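Long-range contacts in neurotoxin (Clostridium botulinum, PDB 3N7L), which probably binds gangliosides on nerve cells through this receptor-binding domain of a botulinum neurotoxin of serotype D/C: residues Tyr319-Leu329 with Gly380-Asp388; Arg298-Asn306 with Leu363-Arg373. All coordinates share one frame; numbering follows the deposited sequence.

Contact 1: Tyr319-Leu329 with Gly380-Asp388; sequences YKPSRNLGTDL and GSYSFKLGD. With SO4 (sulfate ion), chain D.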
loop_
_atom_site.group_PDB
_atom_site.type_symbol
_atom_site.label_atom_id
_atom_site.label_comp_id
_atom_site.label_asym_id
_atom_site.label_seq_id
_atom_site.Cartn_x
_atom_site.Cartn_y
_atom_site.Cartn_z
ATOM N N TYR A 319 18.113 12.937 23.242
ATOM C CA TYR A 319 18.311 13.255 24.650
ATOM C C TYR A 319 19.499 12.442 25.141
ATOM O O TYR A 319 19.911 11.493 24.475
ATOM C CB TYR A 319 17.051 12.934 25.474
ATOM C CG TYR A 319 16.695 11.468 25.559
ATOM C CD1 TYR A 319 17.175 10.675 26.596
ATOM C CD2 TYR A 319 15.876 10.873 24.599
ATOM C CE1 TYR A 319 16.847 9.321 26.678
ATOM C CE2 TYR A 319 15.543 9.523 24.672
ATOM C CZ TYR A 319 16.033 8.756 25.711
ATOM O OH TYR A 319 15.729 7.420 25.777
ATOM N N LYS A 320 20.056 12.824 26.287
ATOM C CA LYS A 320 21.203 12.112 26.859
ATOM C C LYS A 320 20.712 10.978 27.743
ATOM O O LYS A 320 19.996 11.200 28.717
ATOM C CB LYS A 320 22.073 13.063 27.686
ATOM C CG LYS A 320 23.379 12.437 28.184
ATOM C CD LYS A 320 24.264 13.466 28.884
ATOM C CE LYS A 320 25.621 12.881 29.273
ATOM N NZ LYS A 320 25.499 11.784 30.275
ATOM N N PRO A 321 21.093 9.740 27.413
ATOM C CA PRO A 321 20.663 8.587 28.206
ATOM C C PRO A 321 21.429 8.502 29.527
ATOM O O PRO A 321 22.482 9.123 29.673
ATOM C CB PRO A 321 20.953 7.417 27.276
ATOM C CG PRO A 321 22.227 7.866 26.595
ATOM C CD PRO A 321 21.964 9.329 26.294
ATOM N N SER A 322 20.894 7.743 30.482
ATOM C CA SER A 322 21.533 7.581 31.785
ATOM C C SER A 322 22.983 7.098 31.659
ATOM O O SER A 322 23.837 7.455 32.461
ATOM C CB SER A 322 20.734 6.599 32.641
ATOM O OG SER A 322 20.655 5.331 32.013
ATOM N N ARG A 323 23.248 6.266 30.661
ATOM C CA ARG A 323 24.590 5.756 30.415
ATOM C C ARG A 323 24.757 5.730 28.903
ATOM O O ARG A 323 23.770 5.635 28.177
ATOM C CB ARG A 323 24.737 4.336 30.968
ATOM C CG ARG A 323 23.580 3.438 30.574
ATOM C CD ARG A 323 23.968 1.976 30.403
ATOM N NE ARG A 323 24.483 1.373 31.623
ATOM C CZ ARG A 323 24.439 0.070 31.884
ATOM N NH1 ARG A 323 23.893 -0.768 31.014
ATOM N NH2 ARG A 323 24.957 -0.397 33.009
ATOM N N ASN A 324 25.993 5.811 28.422
ATOM C CA ASN A 324 26.229 5.784 26.981
ATOM C C ASN A 324 25.694 4.470 26.402
ATOM O O ASN A 324 26.013 3.393 26.900
ATOM C CB ASN A 324 27.723 5.903 26.688
ATOM C CG ASN A 324 28.006 6.175 25.225
ATOM O OD1 ASN A 324 27.536 5.453 24.348
ATOM N ND2 ASN A 324 28.780 7.222 24.955
ATOM N N LEU A 325 24.884 4.557 25.351
ATOM C CA LEU A 325 24.309 3.360 24.742
ATOM C C LEU A 325 25.241 2.692 23.736
ATOM O O LEU A 325 25.076 1.514 23.417
ATOM C CB LEU A 325 22.983 3.697 24.055
ATOM C CG LEU A 325 21.886 4.351 24.906
ATOM C CD1 LEU A 325 20.640 4.555 24.058
ATOM C CD2 LEU A 325 21.572 3.476 26.111
ATOM N N GLY A 326 26.213 3.447 23.236
ATOM C CA GLY A 326 27.144 2.899 22.269
ATOM C C GLY A 326 27.747 3.982 21.397
ATOM O O GLY A 326 27.246 5.108 21.349
ATOM N N THR A 327 28.827 3.639 20.701
ATOM C CA THR A 327 29.512 4.586 19.829
ATOM C C THR A 327 28.585 5.078 18.727
ATOM O O THR A 327 27.955 4.285 18.034
ATOM C CB THR A 327 30.757 3.945 19.168
ATOM O OG1 THR A 327 31.619 3.414 20.182
ATOM C CG2 THR A 327 31.527 4.984 18.365
ATOM N N ASP A 328 28.513 6.395 18.571
ATOM C CA ASP A 328 27.679 7.020 17.548
ATOM C C ASP A 328 26.184 6.742 17.673
ATOM O O ASP A 328 25.453 6.834 16.689
ATOM C CB ASP A 328 28.147 6.601 16.154
ATOM C CG ASP A 328 29.570 7.028 15.864
ATOM O OD1 ASP A 328 29.859 8.242 15.953
ATOM O OD2 ASP A 328 30.396 6.145 15.545
ATOM N N LEU A 329 25.729 6.403 18.873
ATOM C CA LEU A 329 24.311 6.143 19.080
ATOM C C LEU A 329 23.702 7.168 20.027
ATOM O O LEU A 329 24.263 7.468 21.074
ATOM C CB LEU A 329 24.101 4.737 19.642
ATOM C CG LEU A 329 24.455 3.582 18.702
ATOM C CD1 LEU A 329 24.430 2.271 19.482
ATOM C CD2 LEU A 329 23.476 3.545 17.537
ATOM N N GLY A 380 16.401 -0.328 18.390
ATOM C CA GLY A 380 17.183 -1.365 19.039
ATOM C C GLY A 380 16.925 -1.421 20.527
ATOM O O GLY A 380 16.352 -0.498 21.107
ATOM N N SER A 381 17.348 -2.511 21.154
ATOM C CA SER A 381 17.150 -2.655 22.581
ATOM C C SER A 381 18.437 -2.320 23.324
ATOM O O SER A 381 19.503 -2.842 23.006
ATOM C CB SER A 381 16.699 -4.078 22.906
ATOM O OG SER A 381 16.407 -4.210 24.288
ATOM N N TYR A 382 18.330 -1.429 24.304
ATOM C CA TYR A 382 19.477 -1.033 25.096
ATOM C C TYR A 382 19.136 -1.036 26.578
ATOM O O TYR A 382 17.995 -0.766 26.974
ATOM C CB TYR A 382 19.967 0.346 24.663
ATOM C CG TYR A 382 20.344 0.378 23.207
ATOM C CD1 TYR A 382 19.397 0.686 22.226
ATOM C CD2 TYR A 382 21.634 0.035 22.797
ATOM C CE1 TYR A 382 19.720 0.651 20.879
ATOM C CE2 TYR A 382 21.970 -0.008 21.445
ATOM C CZ TYR A 382 21.006 0.300 20.494
ATOM O OH TYR A 382 21.326 0.242 19.158
ATOM N N SER A 383 20.139 -1.338 27.394
ATOM C CA SER A 383 19.958 -1.399 28.833
ATOM C C SER A 383 20.396 -0.123 29.536
ATOM O O SER A 383 21.586 0.183 29.603
ATOM C CB SER A 383 20.739 -2.590 29.400
ATOM O OG SER A 383 20.658 -2.632 30.816
ATOM N N PHE A 384 19.429 0.634 30.037
ATOM C CA PHE A 384 19.735 1.849 30.772
ATOM C C PHE A 384 18.572 2.208 31.694
ATOM O O PHE A 384 17.741 1.350 32.000
ATOM C CB PHE A 384 20.107 3.011 29.827
ATOM C CG PHE A 384 19.014 3.438 28.869
ATOM C CD1 PHE A 384 18.491 4.728 28.928
ATOM C CD2 PHE A 384 18.548 2.575 27.877
ATOM C CE1 PHE A 384 17.521 5.155 28.011
ATOM C CE2 PHE A 384 17.580 2.990 26.956
ATOM C CZ PHE A 384 17.063 4.282 27.020
ATOM N N LYS A 385 18.514 3.455 32.148
ATOM C CA LYS A 385 17.452 3.863 33.058
ATOM C C LYS A 385 16.584 5.006 32.531
ATOM O O LYS A 385 17.098 6.006 32.029
ATOM C CB LYS A 385 18.067 4.257 34.409
ATOM C CG LYS A 385 18.916 3.157 35.040
ATOM C CD LYS A 385 19.564 3.611 36.341
ATOM C CE LYS A 385 20.310 2.460 37.005
ATOM N NZ LYS A 385 21.017 2.898 38.238
ATOM N N LEU A 386 15.268 4.843 32.649
ATOM C CA LEU A 386 14.307 5.854 32.210
ATOM C C LEU A 386 13.270 6.086 33.305
ATOM O O LEU A 386 12.931 5.170 34.063
ATOM C CB LEU A 386 13.587 5.416 30.924
ATOM C CG LEU A 386 14.367 5.401 29.604
ATOM C CD1 LEU A 386 13.508 4.781 28.505
ATOM C CD2 LEU A 386 14.782 6.818 29.227
ATOM N N GLY A 387 12.777 7.318 33.385
ATOM C CA GLY A 387 11.772 7.656 34.377
ATOM C C GLY A 387 12.177 7.366 35.811
ATOM O O GLY A 387 13.219 7.826 36.283
ATOM N N ASP A 388 11.354 6.589 36.506
ATOM C CA ASP A 388 11.636 6.258 37.891
ATOM C C ASP A 388 12.620 5.102 38.089
ATOM O O ASP A 388 12.782 4.621 39.211
ATOM C CB ASP A 388 10.330 5.975 38.642
ATOM C CG ASP A 388 9.603 4.753 38.118
ATOM O OD1 ASP A 388 8.483 4.479 38.608
ATOM O OD2 ASP A 388 10.144 4.065 37.224
HETATM S S SO4 D . 30.257 8.163 21.488
HETATM O O1 SO4 D . 30.481 7.014 22.379
HETATM O O2 SO4 D . 30.095 9.389 22.288
HETATM O O3 SO4 D . 29.029 7.950 20.662
HETATM O O4 SO4 D . 31.413 8.288 20.582
HETATM O O HOH W 1 18.014 7.888 30.423
#

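Contact 2: Arg298-Asn306 with Leu363-Arg373; sequences RGENVLYFN and LFLSSNATTNR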
loop_
_atom_site.group_PDB
_atom_site.type_symbol
_atom_site.label_atom_id
_atom_site.label_comp_id
_atom_site.label_asym_id
_atom_site.label_seq_id
_atom_site.Cartn_x
_atom_site.Cartn_y
_atom_site.Cartn_z
ATOM N N ARG A 298 6.845 14.815 0.979
ATOM C CA ARG A 298 7.666 14.410 -0.157
ATOM C C ARG A 298 9.116 14.146 0.207
ATOM O O ARG A 298 9.604 14.617 1.231
ATOM C CB ARG A 298 7.617 15.479 -1.251
ATOM C CG ARG A 298 6.253 15.637 -1.901
ATOM C CD ARG A 298 6.326 16.534 -3.137
ATOM N NE ARG A 298 5.068 16.543 -3.876
ATOM C CZ ARG A 298 3.962 17.123 -3.432
ATOM N NH1 ARG A 298 3.979 17.742 -2.260
ATOM N NH2 ARG A 298 2.843 17.074 -4.146
ATOM N N GLY A 299 9.791 13.397 -0.662
ATOM C CA GLY A 299 11.186 13.046 -0.477
ATOM C C GLY A 299 12.026 13.951 0.405
ATOM O O GLY A 299 11.859 13.974 1.620
ATOM N N GLU A 300 12.926 14.712 -0.201
ATOM C CA GLU A 300 13.826 15.591 0.548
ATOM C C GLU A 300 13.250 16.629 1.517
ATOM O O GLU A 300 13.952 17.568 1.889
ATOM C CB GLU A 300 14.763 16.296 -0.435
ATOM C CG GLU A 300 15.817 15.375 -1.015
ATOM C CD GLU A 300 16.812 14.919 0.033
ATOM O OE1 GLU A 300 17.579 15.768 0.535
ATOM O OE2 GLU A 300 16.825 13.715 0.362
ATOM N N ASN A 301 11.998 16.478 1.934
ATOM C CA ASN A 301 11.409 17.435 2.877
ATOM C C ASN A 301 12.079 17.346 4.248
ATOM O O ASN A 301 12.502 16.268 4.672
ATOM C CB ASN A 301 9.911 17.166 3.077
ATOM C CG ASN A 301 9.061 17.593 1.894
ATOM O OD1 ASN A 301 9.569 17.972 0.838
ATOM N ND2 ASN A 301 7.747 17.523 2.072
ATOM N N VAL A 302 12.186 18.482 4.932
ATOM C CA VAL A 302 12.748 18.513 6.278
ATOM C C VAL A 302 11.521 18.669 7.177
ATOM O O VAL A 302 10.684 19.543 6.940
ATOM C CB VAL A 302 13.711 19.704 6.479
ATOM C CG1 VAL A 302 14.352 19.628 7.866
ATOM C CG2 VAL A 302 14.801 19.676 5.406
ATOM N N LEU A 303 11.409 17.826 8.199
ATOM C CA LEU A 303 10.233 17.849 9.073
ATOM C C LEU A 303 10.532 17.432 10.512
ATOM O O LEU A 303 11.672 17.108 10.855
ATOM C CB LEU A 303 9.178 16.903 8.479
ATOM C CG LEU A 303 9.722 15.511 8.088
ATOM C CD1 LEU A 303 9.903 14.645 9.324
ATOM C CD2 LEU A 303 8.769 14.823 7.104
ATOM N N TYR A 304 9.504 17.461 11.360
ATOM C CA TYR A 304 9.655 17.022 12.743
ATOM C C TYR A 304 8.371 16.317 13.186
ATOM O O TYR A 304 7.359 16.336 12.477
ATOM C CB TYR A 304 10.013 18.188 13.690
ATOM C CG TYR A 304 8.976 19.283 13.847
ATOM C CD1 TYR A 304 8.877 20.317 12.920
ATOM C CD2 TYR A 304 8.116 19.303 14.954
ATOM C CE1 TYR A 304 7.951 21.353 13.086
ATOM C CE2 TYR A 304 7.188 20.329 15.132
ATOM C CZ TYR A 304 7.111 21.353 14.196
ATOM O OH TYR A 304 6.192 22.367 14.358
ATOM N N PHE A 305 8.416 15.678 14.348
ATOM C CA PHE A 305 7.260 14.939 14.838
ATOM C C PHE A 305 6.710 15.416 16.173
ATOM O O PHE A 305 7.451 15.604 17.130
ATOM C CB PHE A 305 7.601 13.447 14.965
ATOM C CG PHE A 305 8.104 12.824 13.695
ATOM C CD1 PHE A 305 9.470 12.731 13.445
ATOM C CD2 PHE A 305 7.209 12.326 12.747
ATOM C CE1 PHE A 305 9.944 12.144 12.266
ATOM C CE2 PHE A 305 7.668 11.742 11.573
ATOM C CZ PHE A 305 9.044 11.649 11.332
ATOM N N ASN A 306 5.397 15.592 16.227
ATOM C CA ASN A 306 4.712 16.003 17.450
ATOM C C ASN A 306 3.918 14.794 17.935
ATOM O O ASN A 306 3.582 13.913 17.147
ATOM C CB ASN A 306 3.726 17.148 17.162
ATOM C CG ASN A 306 4.340 18.522 17.329
ATOM O OD1 ASN A 306 3.790 19.515 16.856
ATOM N ND2 ASN A 306 5.467 18.595 18.016
ATOM N N LEU A 363 14.416 7.947 7.551
ATOM C CA LEU A 363 14.516 9.253 8.177
ATOM C C LEU A 363 15.956 9.543 8.586
ATOM O O LEU A 363 16.567 8.787 9.335
ATOM C CB LEU A 363 13.587 9.296 9.402
ATOM C CG LEU A 363 12.091 9.251 9.064
ATOM C CD1 LEU A 363 11.283 8.743 10.251
ATOM C CD2 LEU A 363 11.637 10.645 8.651
ATOM N N PHE A 364 16.490 10.646 8.080
ATOM C CA PHE A 364 17.858 11.051 8.386
ATOM C C PHE A 364 17.865 12.275 9.302
ATOM O O PHE A 364 17.146 13.240 9.056
ATOM C CB PHE A 364 18.596 11.369 7.079
ATOM C CG PHE A 364 18.670 10.204 6.135
ATOM C CD1 PHE A 364 19.680 9.256 6.260
ATOM C CD2 PHE A 364 17.698 10.024 5.154
ATOM C CE1 PHE A 364 19.719 8.138 5.423
ATOM C CE2 PHE A 364 17.727 8.913 4.314
ATOM C CZ PHE A 364 18.740 7.968 4.451
ATOM N N LEU A 365 18.664 12.227 10.365
ATOM C CA LEU A 365 18.764 13.360 11.278
ATOM C C LEU A 365 19.298 14.554 10.489
ATOM O O LEU A 365 20.316 14.455 9.798
ATOM C CB LEU A 365 19.710 13.045 12.441
ATOM C CG LEU A 365 19.995 14.230 13.376
ATOM C CD1 LEU A 365 18.703 14.683 14.031
ATOM C CD2 LEU A 365 21.017 13.830 14.433
ATOM N N SER A 366 18.596 15.674 10.595
ATOM C CA SER A 366 18.953 16.894 9.896
ATOM C C SER A 366 19.926 17.771 10.668
ATOM O O SER A 366 19.898 17.824 11.897
ATOM C CB SER A 366 17.688 17.698 9.607
ATOM O OG SER A 366 18.007 19.029 9.254
ATOM N N SER A 367 20.797 18.455 9.937
ATOM C CA SER A 367 21.745 19.359 10.565
ATOM C C SER A 367 21.083 20.728 10.589
ATOM O O SER A 367 20.906 21.355 9.544
ATOM C CB SER A 367 23.048 19.432 9.769
ATOM O OG SER A 367 23.965 20.286 10.421
ATOM N N ASN A 368 20.704 21.175 11.781
ATOM C CA ASN A 368 20.056 22.471 11.951
ATOM C C ASN A 368 18.912 22.717 10.970
ATOM O O ASN A 368 18.796 23.794 10.390
ATOM C CB ASN A 368 21.091 23.592 11.835
ATOM C CG ASN A 368 22.044 23.618 13.011
ATOM O OD1 ASN A 368 23.264 23.537 12.844
ATOM N ND2 ASN A 368 21.490 23.729 14.216
ATOM N N ALA A 369 18.063 21.710 10.795
ATOM C CA ALA A 369 16.916 21.811 9.900
ATOM C C ALA A 369 17.244 22.061 8.422
ATOM O O ALA A 369 16.430 22.629 7.700
ATOM C CB ALA A 369 15.951 22.883 10.412
ATOM N N THR A 370 18.432 21.654 7.975
ATOM C CA THR A 370 18.803 21.796 6.563
ATOM C C THR A 370 18.692 20.398 5.946
ATOM O O THR A 370 18.289 19.450 6.623
ATOM C CB THR A 370 20.266 22.299 6.367
ATOM O OG1 THR A 370 21.184 21.365 6.956
ATOM C CG2 THR A 370 20.457 23.681 7.001
ATOM N N THR A 371 19.043 20.262 4.671
ATOM C CA THR A 371 18.984 18.956 4.021
ATOM C C THR A 371 20.285 18.172 4.213
ATOM O O THR A 371 20.467 17.097 3.635
ATOM C CB THR A 371 18.692 19.092 2.513
ATOM O OG1 THR A 371 19.509 20.129 1.961
ATOM C CG2 THR A 371 17.225 19.420 2.276
ATOM N N ASN A 372 21.183 18.710 5.033
ATOM C CA ASN A 372 22.452 18.051 5.314
ATOM C C ASN A 372 22.210 16.964 6.350
ATOM O O ASN A 372 21.673 17.226 7.425
ATOM C CB ASN A 372 23.474 19.065 5.830
ATOM C CG ASN A 372 23.778 20.145 4.809
ATOM O OD1 ASN A 372 24.222 19.852 3.697
ATOM N ND2 ASN A 372 23.532 21.398 5.177
ATOM N N ARG A 373 22.613 15.741 6.016
ATOM C CA ARG A 373 22.405 14.595 6.890
ATOM C C ARG A 373 23.509 14.357 7.906
ATOM O O ARG A 373 24.695 14.466 7.589
ATOM C CB ARG A 373 22.217 13.341 6.035
ATOM C CG ARG A 373 21.154 13.509 4.965
ATOM C CD ARG A 373 21.014 12.267 4.107
ATOM N NE ARG A 373 19.991 12.445 3.080
ATOM C CZ ARG A 373 19.595 11.486 2.249
ATOM N NH1 ARG A 373 18.656 11.733 1.345
ATOM N NH2 ARG A 373 20.137 10.276 2.321
HETATM O O HOH W 2 19.523 15.276 2.102
#

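Contact 1: Tyr319-Leu329 with Gly380-Asp388
Phe-384, Tyr-382 and Leu-325 bury the most surface here, and the leucine touches both aromatic residues. Its CD2 methyl lies over one face of the Phe-384 ring, a CH-pi contact 4.0 Å from the ring centroid, and also meets CB of Tyr-382, while its CB approaches Tyr-382 CD2. The Phe-384 ring owes this place to chi1 of 62°, which sets CG between its backbone N and carbonyl carbon and turns the ring toward the loop. Around its rim the ring meets oxygen: Ser-322 OG lies in its plane near CB, and Tyr-319, whose side chain runs head-on toward that of Phe-384, puts its OH at the ring edge, 3.6 Å from Phe-384 CZ. That hydroxyl also touches the CD2 methyl of Leu-386. Tyr-382, two residues back on the strand, meets the later part of the loop, with CD2 near Leu-325 O and CE2 3.9 Å from Leu-329 CD1, the Leu-329 side chain crossing it at about a right angle. The loop 319-329 joins strands 313-318 and 329-335 of the C-terminal, trefoil-clan half of the domain and packs on the end of strand 373-384; strand 394-402 lies beside both, with Ile-398 against Leu-325. Polar bonds secure the margin. Lys-385 N donates to Ser-322 OG at 2.8 Å and 159°, while a water accepts from Ser-322 N and donates to Lys-385 O. Arg-323, bent at chi2 and chi3, brings NH1 to 2.9 Å from Ser-383 O; the donor stands above the carbonyl plane and the bond is bent to 132°. Farther along the loop, Asn-324 OD1 accepts from Gly-326 N in an Asx turn, and Asn-324 ND2 and Asp-328 N each donate to a sulfate, probably from the crystallisation liquor.

Contact 2: Arg298-Asn306 with Leu363-Arg373
Glu-300 meets the segment 363-373 through the end of a bent side chain. From CB and CG, the chain rests on Ile-349 and Gln-351 of strand 348-354, and the turn at chi2 (-67°) swings CD round so that it lies in the guanidinium plane of Arg-373. The two oxygens then part company. OE1 lies 4.0 Å from Thr-371 CB and accepts from a water, which also donates to Thr-371 O and accepts from Arg-373 NE. Glu-300 OE2 receives Arg-373 NH1 at 2.9 Å on its syn side in a salt bridge, the carboxylate and guanidinium nearly coplanar. One face of that guanidinium lies against the Phe-364 ring.

Inside this charged rim, methyl groups meet carbonyl oxygens and other apolar groups. Val-302 sets CG1 3.7 Å from Ala-369 O, in the type I' turn 367-370, and CG2 4.0 Å from Thr-371 CG2, just after it; Ser-366, just before the turn, donates through OG to Thr-370 O. Deeper in the trefoil-clan half, Phe-305 CZ meets Leu-363 CD1 at 3.8 Å, where strands 302-306 and 363-366 run almost at right angles. One direct ion pair and a bridging water thus link the segments at the rim, and the arginine would be expected to favour ionised Glu-300.

Contacts 1 and 2 both belong to the C-terminal receptor-binding half and reach one antiparallel sheet, in which strands 359-366 and 373-384 are neighbours and successive in the chain. Their centres are about 23 Å apart and they do not touch, the nearest atoms being about 9 Å apart. Contact 1 is a surface contact, a loop laid on a strand end, joined by aromatic and leucine packing with side-chain-to-backbone hydrogen bonds at its margin. Contact 2 is largely buried: a strand and the residues leading into it meet a hairpin, with valine, leucine and phenylalanine packing inside, and at the exposed rim a side-chain salt bridge backed by a water.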